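ORF131 protein (Ralstonia metallidurans, PDB 2WTP) binds copper, probably changes conformation on doing so, and probably takes part in heavy-metal resistance. Local coordinates at residues 83-88 with 110-115. Sequence-based numbering, arbitrary orientation. Where two conformers were deposited one is given.
Sequences FRAGEK and PDLPGS
Ala85 and Pro113 bring the two backbones to a CA-CA separation of 6.3 Å, where the type II' turn of a beta-hairpin, Ala85 to Lys88, faces a type II turn running from Leu112 to Ser115. No hydrogen bond crosses between 83-88 and 110-115; the join is made by apolar side chains and by alkyl carbons resting on backbone carbonyls. Leu112 does most of the work. Both of its branches reach the hairpin, since chi1 (-173°) sets CG opposite the backbone N: CD2 meets Phe83 CB at 3.7 Å, while CD1 touches both Ala85 CB and Lys88 O, the latter at 3.6 Å. That oxygen is already engaged by Ala85 N in the hairpin pairing, so the methyl packs beside a satisfied polar group. The methyl of Ala85 points into the opposing turn, with its CB 3.4 Å from Pro113 O and, more loosely, near Pro113 CD. Lys88 closes the outer side. Its chain runs past Leu112 in the opposite direction and crosses the proline at about a right angle, touching Pro113 CD with its own CD at 3.9 Å. The extended earlier torsions of the lysine place its CE 3.3 Å from Asp111 O, and the last torsion only carries NZ away from that oxygen; Lys88 NZ remains 6.3 Å from Asp111 OD2, too far for a salt bridge, although the opposite charges may attract weakly. The contact thus joins the hairpin end of strands 80-85 and 88-94 to the loop that leads from helix 105-108 to strand 119-123. On its inner side Leu112 also packs on Val90 of strand 88-94, while the Phe83 ring continues inward to Leu105 of helix 105-108, Met109 and Phe94.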
loop_
_atom_site.group_PDB
_atom_site.type_symbol
_atom_site.label_atom_id
_atom_site.label_comp_id
_atom_site.label_asym_id
_atom_site.label_seq_id
_atom_site.Cartn_x
_atom_site.Cartn_y
_atom_site.Cartn_z
ATOM N N PHE A 83 -2.443 5.463 9.871
ATOM C CA PHE A 83 -3.707 5.314 9.169
ATOM C C PHE A 83 -4.649 6.400 9.633
ATOM O O PHE A 83 -4.750 6.658 10.849
ATOM C CB PHE A 83 -4.301 3.953 9.524
ATOM C CG PHE A 83 -3.497 2.768 8.981
ATOM C CD1 PHE A 83 -3.745 2.258 7.721
ATOM C CD2 PHE A 83 -2.411 2.247 9.727
ATOM C CE1 PHE A 83 -2.991 1.132 7.246
ATOM C CE2 PHE A 83 -1.656 1.188 9.267
ATOM C CZ PHE A 83 -1.937 0.632 7.997
ATOM N N ARG A 84 -5.311 7.018 8.697
ATOM C CA ARG A 84 -6.156 8.204 8.961
ATOM C C ARG A 84 -7.611 7.919 8.639
ATOM O O ARG A 84 -7.901 7.424 7.554
ATOM C CB ARG A 84 -5.625 9.370 8.087
ATOM C CG ARG A 84 -6.611 10.574 7.881
ATOM C CD ARG A 84 -5.890 11.971 7.347
ATOM N NE ARG A 84 -6.247 13.086 8.309
ATOM C CZ ARG A 84 -5.428 13.631 9.179
ATOM N NH1 ARG A 84 -4.149 13.329 9.131
ATOM N NH2 ARG A 84 -5.849 14.531 10.070
ATOM N N ALA A 85 -8.499 8.285 9.566
ATOM C CA ALA A 85 -9.939 8.365 9.265
ATOM C C ALA A 85 -10.375 9.752 9.701
ATOM O O ALA A 85 -10.314 10.080 10.872
ATOM C CB ALA A 85 -10.693 7.300 10.105
ATOM N N GLY A 86 -10.733 10.583 8.730
ATOM C CA GLY A 86 -10.956 12.013 9.027
ATOM C C GLY A 86 -9.705 12.686 9.578
ATOM O O GLY A 86 -8.656 12.655 8.940
ATOM N N GLU A 87 -9.730 13.155 10.815
ATOM C CA GLU A 87 -8.509 13.672 11.395
ATOM C C GLU A 87 -8.028 12.793 12.503
ATOM O O GLU A 87 -7.040 13.118 13.168
ATOM C CB GLU A 87 -8.713 15.142 11.900
ATOM C CG GLU A 87 -9.271 16.064 10.786
ATOM C CD GLU A 87 -8.358 16.168 9.551
ATOM O OE1 GLU A 87 -7.115 16.070 9.781
ATOM O OE2 GLU A 87 -8.847 16.261 8.411
ATOM N N LYS A 88 -8.642 11.627 12.674
ATOM C CA LYS A 88 -8.093 10.689 13.652
ATOM C C LYS A 88 -6.986 9.844 12.964
ATOM O O LYS A 88 -7.203 9.308 11.878
ATOM C CB LYS A 88 -9.100 9.734 14.169
ATOM C CG LYS A 88 -8.616 8.979 15.340
ATOM C CD LYS A 88 -9.719 8.105 15.806
ATOM C CE LYS A 88 -9.487 7.511 17.210
ATOM N NZ LYS A 88 -8.100 7.631 17.672
ATOM N N PRO A 110 -9.039 -0.956 16.484
ATOM C CA PRO A 110 -10.497 -0.960 16.556
ATOM C C PRO A 110 -11.084 0.436 16.797
ATOM O O PRO A 110 -12.245 0.623 16.429
ATOM C CB PRO A 110 -10.780 -1.895 17.738
ATOM C CG PRO A 110 -9.544 -2.035 18.454
ATOM C CD PRO A 110 -8.384 -1.817 17.475
ATOM N N ASP A 111 -10.287 1.361 17.304
ATOM C CA ASP A 111 -10.848 2.681 17.539
ATOM C C ASP A 111 -10.720 3.619 16.368
ATOM O O ASP A 111 -11.130 4.799 16.460
ATOM C CB ASP A 111 -10.211 3.292 18.797
ATOM C CG ASP A 111 -10.662 2.569 20.075
ATOM O OD1 ASP A 111 -11.778 1.934 20.075
ATOM O OD2 ASP A 111 -9.895 2.622 21.081
ATOM N N LEU A 112 -10.164 3.160 15.244
ATOM C CA LEU A 112 -10.111 3.977 14.033
ATOM C C LEU A 112 -11.323 3.669 13.210
ATOM O O LEU A 112 -11.490 2.574 12.682
ATOM C CB LEU A 112 -8.840 3.660 13.261
ATOM C CG LEU A 112 -8.673 4.585 12.115
ATOM C CD1 LEU A 112 -8.239 5.989 12.641
ATOM C CD2 LEU A 112 -7.590 3.968 11.295
ATOM N N PRO A 113 -12.251 4.615 13.101
ATOM C CA PRO A 113 -13.503 4.260 12.431
ATOM C C PRO A 113 -13.309 3.869 10.972
ATOM O O PRO A 113 -12.543 4.489 10.255
ATOM C CB PRO A 113 -14.358 5.579 12.532
ATOM C CG PRO A 113 -13.802 6.184 13.738
ATOM C CD PRO A 113 -12.282 5.970 13.714
ATOM N N GLY A 114 -13.979 2.796 10.520
ATOM C CA GLY A 114 -13.860 2.323 9.144
ATOM C C GLY A 114 -12.721 1.344 8.903
ATOM O O GLY A 114 -12.513 0.880 7.767
ATOM N N SER A 115 -11.939 1.066 9.947
ATOM C CA SER A 115 -10.789 0.157 9.797
ATOM C C SER A 115 -11.215 -1.297 9.591
ATOM O O SER A 115 -10.522 -2.048 8.897
ATOM C CB SER A 115 -9.894 0.230 11.038
ATOM O OG SER A 115 -10.618 -0.146 12.189
#